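Local coordinates for protein beta-fructofuranosidase (PDB 3WPU) that is a bacterial beta-fructofuranosidase of the levansucrase/invertase family, whose members are built on a five-bladed beta-propeller, at residues A[454-459]-A[465-470]; A[391-396]-A[421-426]. All coordinates share one frame; numbering follows the deposited sequence. Where two conformers were deposited one is given.

Contact 1: A[454-459]-A[465-470]; sequences VKMDIG and TKTAVD
Lys455 and Asp470 reach for each other obliquely across the two arms of a beta hairpin, and their pairing anchors a small charged cluster. The lysine chain runs almost straight and bends only at its last torsion (chi4 -82°), which turns NZ between two carboxylates. From there NZ lies 3.0 Å from Asp470 OD2, met on the anti side and somewhat out of the carboxylate plane, and 2.7 Å from Asp457 OD1, met through the syn lone pair. The two carboxylate planes stand 43° apart, with Asp457 OD2 and Asp470 OD2 at 4.3 Å; the shared ammonium probably offsets the repulsion between them. Asp470 OD1 is held separately by Ser472. A water bonded to Asp457 OD2 at 2.6 Å also reaches the carbonyl of Ala468, tying the cluster to the backbone.

On the other face of the sheet the character changes. Met456 CG crosses Thr467 CB at 4.1 Å, and the CG2 methyl of Thr467 lies near Ile458 CG1, while Thr467 OG1 turns away to bond Asn386. Phe352 and Ala392 help to cover this buried side.

Between the faces runs the backbone ladder. Asp457 and Ala468 form a hydrogen-bonded pair, flanked by the non-hydrogen-bonded pairs Met456-Val469 and Ile458-Thr467. Asp470 N meets Lys455 O at 2.9 Å, and Gly459 N bonds Lys466 O at 2.7 Å, where the strands leave for their connecting loop. The whole is an antiparallel beta hairpin, with 467-469 as the outermost strand of a four-stranded sheet, an arrangement consistent with a propeller blade.

Contact 2: A[391-396]-A[421-426]; sequences LALGNP and YSHYVM
Leu393 and Asn395 both lean toward the ring of His423, one offering a methyl group and the other an amide oxygen. The chain reaches this point through a kink: Ala392 and Leu393 both face Val370 of strand 369-375, forming a classic beta bulge at the corner where the strand turns. At Leu393, CG lies anti to the backbone N (chi1 -169°), which carries the branched end across the gap until CD2 rests 3.9 Å from His423 CD2. The methyl group approaches the imidazole obliquely, and Val370 and Ile354 add further nonpolar packing round the histidine.

The carbonyl of Leu393 serves a different purpose. Its O accepts a hydrogen bond of 2.9 Å from a buried water that sits between the two segments. Gly394 carries the backbone onward and brings Asn395 beside the same water.

Asn395 OD1 lies near the plane of the imidazole, at its edge, but 4.1 Å from His423 NE2. The water closes this gap, donating to Asn395 OD1 at 2.8 Å and pairing with His423 NE2 at 2.8 Å. The amide plane is turned 36° from that of the ring. Its rotation is fixed from behind, because Asn395 ND2 bonds the carbonyls of Ala420 and His417, which leaves OD1 to face the water.

No direct hydrogen bond joins the segments. Their polar link is a single water gripped by a backbone carbonyl, an amide oxygen and a ring nitrogen, set beside an oblique nonpolar contact with CD2 of the same histidine; the imidazole is therefore probably positioned by a water within the protein interior as well as by direct packing.

How the contacts relate
Following the chain, 391-396 comes first, at the end of a five-stranded antiparallel sheet, and contact 2 brings it against 421-426 after a 24-residue excursion without helix or strand. Strand 423-425 then opens a second, four-stranded sheet, which runs through 430-434 into 454-458. Contact 1 closes the connection between strands 454-458 and 467-469, the last hairpin of that sheet. The two contacts therefore follow in series, neither nested nor crossed, yet they meet in space. Val469 CG2 packs on Leu393 CD1 at 3.4 Å, and Met456 SD lies 3.8 Å from Ala392 CB. Strand 391-394 thus lies against both edge strands of the second sheet, joining the two sheets.

Contact 1: A[454-459]-A[465-470]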
loop_
_atom_site.group_PDB
_atom_site.type_symbol
_atom_site.label_atom_id
_atom_site.label_comp_id
_atom_site.label_asym_id
_atom_site.label_seq_id
_atom_site.Cartn_x
_atom_site.Cartn_y
_atom_site.Cartn_z
ATOM N N VAL A 454 -12.302 5.506 -3.499
ATOM C CA VAL A 454 -12.969 6.465 -2.634
ATOM C C VAL A 454 -12.065 7.663 -2.491
ATOM O O VAL A 454 -10.985 7.664 -3.034
ATOM C CB VAL A 454 -13.373 5.872 -1.260
ATOM C CG1 VAL A 454 -14.394 4.763 -1.449
ATOM C CG2 VAL A 454 -12.168 5.380 -0.463
ATOM N N LYS A 455 -12.557 8.694 -1.815
ATOM C CA LYS A 455 -11.816 9.953 -1.735
ATOM C C LYS A 455 -11.699 10.397 -0.280
ATOM O O LYS A 455 -12.699 10.619 0.404
ATOM C CB LYS A 455 -12.505 11.039 -2.586
ATOM C CG LYS A 455 -11.766 12.369 -2.604
ATOM C CD LYS A 455 -12.372 13.298 -3.648
ATOM C CE LYS A 455 -11.753 14.685 -3.591
ATOM N NZ LYS A 455 -12.350 15.542 -2.517
ATOM N N MET A 456 -10.461 10.602 0.164
ATOM C CA MET A 456 -10.177 11.002 1.513
ATOM C C MET A 456 -9.526 12.369 1.432
ATOM O O MET A 456 -8.483 12.518 0.802
ATOM C CB MET A 456 -9.228 9.983 2.156
ATOM C CG MET A 456 -8.851 10.304 3.587
ATOM S SD MET A 456 -7.747 9.065 4.290
ATOM C CE MET A 456 -6.340 9.166 3.178
ATOM N N ASP A 457 -10.155 13.362 2.055
ATOM C CA ASP A 457 -9.574 14.709 2.107
ATOM C C ASP A 457 -8.565 14.792 3.232
ATOM O O ASP A 457 -8.864 14.486 4.388
ATOM C CB ASP A 457 -10.666 15.741 2.234
ATOM C CG ASP A 457 -11.548 15.792 0.988
ATOM O OD1 ASP A 457 -11.061 15.403 -0.105
ATOM O OD2 ASP A 457 -12.707 16.216 1.102
ATOM N N ILE A 458 -7.360 15.227 2.885
ATOM C CA ILE A 458 -6.241 15.210 3.821
ATOM C C ILE A 458 -5.947 16.640 4.259
ATOM O O ILE A 458 -5.715 17.507 3.432
ATOM C CB ILE A 458 -4.994 14.577 3.175
ATOM C CG1 ILE A 458 -5.280 13.108 2.827
ATOM C CG2 ILE A 458 -3.788 14.699 4.104
ATOM C CD1 ILE A 458 -4.286 12.454 1.896
ATOM N N GLY A 459 -6.024 16.875 5.562
ATOM C CA GLY A 459 -5.789 18.197 6.147
ATOM C C GLY A 459 -6.967 19.150 6.191
ATOM O O GLY A 459 -6.866 20.297 5.762
ATOM N N THR A 465 -3.454 17.478 10.705
ATOM C CA THR A 465 -3.605 16.230 11.445
ATOM C C THR A 465 -4.967 15.588 11.239
ATOM O O THR A 465 -5.200 14.530 11.796
ATOM C CB THR A 465 -3.385 16.398 12.969
ATOM O OG1 THR A 465 -4.505 17.058 13.578
ATOM C CG2 THR A 465 -2.096 17.178 13.257
ATOM N N LYS A 466 -5.864 16.253 10.504
ATOM C CA LYS A 466 -7.244 15.788 10.329
ATOM C C LYS A 466 -7.477 15.306 8.892
ATOM O O LYS A 466 -7.005 15.922 7.933
ATOM C CB LYS A 466 -8.197 16.938 10.652
ATOM C CG LYS A 466 -9.659 16.556 10.779
ATOM C CD LYS A 466 -10.423 17.655 11.529
ATOM C CE LYS A 466 -11.916 17.559 11.290
ATOM N NZ LYS A 466 -12.483 16.363 11.967
ATOM N N THR A 467 -8.268 14.243 8.742
ATOM C CA THR A 467 -8.727 13.800 7.446
ATOM C C THR A 467 -10.230 13.556 7.527
ATOM O O THR A 467 -10.774 13.400 8.623
ATOM C CB THR A 467 -8.052 12.474 6.992
ATOM O OG1 THR A 467 -8.478 11.377 7.826
ATOM C CG2 THR A 467 -6.568 12.576 7.041
ATOM N N ALA A 468 -10.884 13.527 6.368
ATOM C CA ALA A 468 -12.323 13.287 6.300
ATOM C C ALA A 468 -12.677 12.657 4.985
ATOM O O ALA A 468 -12.301 13.142 3.914
ATOM C CB ALA A 468 -13.113 14.581 6.468
ATOM N N VAL A 469 -13.504 11.628 5.048
ATOM C CA VAL A 469 -14.010 11.012 3.848
ATOM C C VAL A 469 -14.932 11.973 3.114
ATOM O O VAL A 469 -15.748 12.665 3.739
ATOM C CB VAL A 469 -14.778 9.748 4.222
ATOM C CG1 VAL A 469 -15.600 9.214 3.048
ATOM C CG2 VAL A 469 -13.783 8.677 4.693
ATOM N N ASP A 470 -14.782 12.025 1.795
ATOM C CA ASP A 470 -15.637 12.858 0.949
ATOM C C ASP A 470 -16.824 12.020 0.473
ATOM O O ASP A 470 -16.728 11.295 -0.502
ATOM C CB ASP A 470 -14.860 13.446 -0.222
ATOM C CG ASP A 470 -15.719 14.354 -1.084
ATOM O OD1 ASP A 470 -16.912 14.560 -0.730
ATOM O OD2 ASP A 470 -15.212 14.842 -2.113
HETATM O O HOH W 1 -15.223 8.747 -0.758
HETATM O O HOH W 2 -14.121 15.455 3.094
#

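Contact 2: A[391-396]-A[421-426]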
loop_
_atom_site.group_PDB
_atom_site.type_symbol
_atom_site.label_atom_id
_atom_site.label_comp_id
_atom_site.label_asym_id
_atom_site.label_seq_id
_atom_site.Cartn_x
_atom_site.Cartn_y
_atom_site.Cartn_z
ATOM N N LEU A 391 -6.138 6.610 13.010
ATOM C CA LEU A 391 -7.082 6.126 12.017
ATOM C C LEU A 391 -7.396 7.182 10.968
ATOM O O LEU A 391 -7.828 8.273 11.319
ATOM C CB LEU A 391 -8.380 5.703 12.669
ATOM C CG LEU A 391 -9.465 5.084 11.783
ATOM C CD1 LEU A 391 -8.937 3.872 11.050
ATOM C CD2 LEU A 391 -10.657 4.763 12.647
ATOM N N ALA A 392 -7.240 6.809 9.699
ATOM C CA ALA A 392 -7.639 7.638 8.563
ATOM C C ALA A 392 -8.831 7.041 7.792
ATOM O O ALA A 392 -9.755 7.767 7.414
ATOM C CB ALA A 392 -6.480 7.862 7.637
ATOM N N LEU A 393 -8.827 5.740 7.551
ATOM C CA LEU A 393 -9.895 5.156 6.744
ATOM C C LEU A 393 -10.159 3.708 7.152
ATOM O O LEU A 393 -9.535 2.779 6.625
ATOM C CB LEU A 393 -9.562 5.238 5.247
ATOM C CG LEU A 393 -10.691 4.901 4.263
ATOM C CD1 LEU A 393 -11.675 6.040 4.226
ATOM C CD2 LEU A 393 -10.154 4.647 2.861
ATOM N N GLY A 394 -11.083 3.534 8.083
ATOM C CA GLY A 394 -11.445 2.235 8.612
ATOM C C GLY A 394 -12.630 1.615 7.906
ATOM O O GLY A 394 -13.560 2.308 7.469
ATOM N N ASN A 395 -12.585 0.306 7.747
ATOM C CA ASN A 395 -13.790 -0.371 7.290
ATOM C C ASN A 395 -14.903 -0.131 8.309
ATOM O O ASN A 395 -14.645 0.093 9.501
ATOM C CB ASN A 395 -13.535 -1.839 7.095
ATOM C CG ASN A 395 -12.622 -2.125 5.916
ATOM O OD1 ASN A 395 -12.411 -1.283 5.035
ATOM N ND2 ASN A 395 -12.078 -3.325 5.887
ATOM N N PRO A 396 -16.173 -0.200 7.844
ATOM C CA PRO A 396 -17.242 -0.036 8.818
ATOM C C PRO A 396 -17.144 -1.189 9.808
ATOM O O PRO A 396 -16.991 -2.340 9.387
ATOM C CB PRO A 396 -18.522 -0.129 7.981
ATOM C CG PRO A 396 -18.126 -0.422 6.589
ATOM C CD PRO A 396 -16.650 -0.223 6.450
ATOM N N TYR A 421 -9.038 -4.058 1.833
ATOM C CA TYR A 421 -7.696 -4.169 2.391
ATOM C C TYR A 421 -6.633 -3.748 1.357
ATOM O O TYR A 421 -6.960 -3.452 0.190
ATOM C CB TYR A 421 -7.413 -5.561 3.023
ATOM C CG TYR A 421 -6.379 -5.441 4.108
ATOM C CD1 TYR A 421 -6.647 -4.701 5.246
ATOM C CD2 TYR A 421 -5.106 -5.986 3.958
ATOM C CE1 TYR A 421 -5.699 -4.525 6.229
ATOM C CE2 TYR A 421 -4.125 -5.789 4.922
ATOM C CZ TYR A 421 -4.426 -5.069 6.064
ATOM O OH TYR A 421 -3.484 -4.865 7.075
ATOM N N SER A 422 -5.389 -3.651 1.848
ATOM C CA SER A 422 -4.225 -3.232 1.070
ATOM C C SER A 422 -4.462 -1.922 0.326
ATOM O O SER A 422 -4.051 -1.740 -0.838
ATOM C CB SER A 422 -3.768 -4.355 0.144
ATOM O OG SER A 422 -3.382 -5.471 0.931
ATOM N N HIS A 423 -5.073 -0.983 1.031
ATOM C CA HIS A 423 -5.399 0.294 0.467
ATOM C C HIS A 423 -4.115 1.007 0.015
ATOM O O HIS A 423 -3.015 0.773 0.545
ATOM C CB HIS A 423 -6.027 1.200 1.508
ATOM C CG HIS A 423 -7.262 0.664 2.155
ATOM N ND1 HIS A 423 -7.290 -0.499 2.887
ATOM C CD2 HIS A 423 -8.507 1.186 2.230
ATOM C CE1 HIS A 423 -8.505 -0.674 3.379
ATOM N NE2 HIS A 423 -9.261 0.335 2.992
ATOM N N TYR A 424 -4.289 1.879 -0.958
ATOM C CA TYR A 424 -3.180 2.658 -1.491
ATOM C C TYR A 424 -3.704 4.040 -1.805
ATOM O O TYR A 424 -4.689 4.187 -2.526
ATOM C CB TYR A 424 -2.637 1.963 -2.747
ATOM C CG TYR A 424 -1.512 2.742 -3.378
ATOM C CD1 TYR A 424 -0.212 2.635 -2.907
ATOM C CD2 TYR A 424 -1.771 3.605 -4.422
ATOM C CE1 TYR A 424 0.813 3.393 -3.442
ATOM C CE2 TYR A 424 -0.746 4.360 -4.987
ATOM C CZ TYR A 424 0.530 4.244 -4.518
ATOM O OH TYR A 424 1.583 4.980 -5.068
ATOM N N VAL A 425 -3.028 5.064 -1.255
ATOM C CA VAL A 425 -3.445 6.455 -1.408
ATOM C C VAL A 425 -2.767 7.062 -2.644
ATOM O O VAL A 425 -1.541 7.061 -2.756
ATOM C CB VAL A 425 -3.094 7.297 -0.152
ATOM C CG1 VAL A 425 -3.712 8.673 -0.271
ATOM C CG2 VAL A 425 -3.577 6.582 1.114
ATOM N N MET A 426 -3.604 7.564 -3.545
ATOM C CA MET A 426 -3.227 8.074 -4.844
ATOM C C MET A 426 -3.309 9.588 -4.821
ATOM O O MET A 426 -3.880 10.181 -3.902
ATOM C CB MET A 426 -4.195 7.524 -5.895
ATOM C CG MET A 426 -4.255 6.018 -5.857
ATOM S SD MET A 426 -5.178 5.210 -7.189
ATOM C CE MET A 426 -6.846 5.758 -6.802
HETATM O O HOH W 3 -11.194 1.195 4.822
#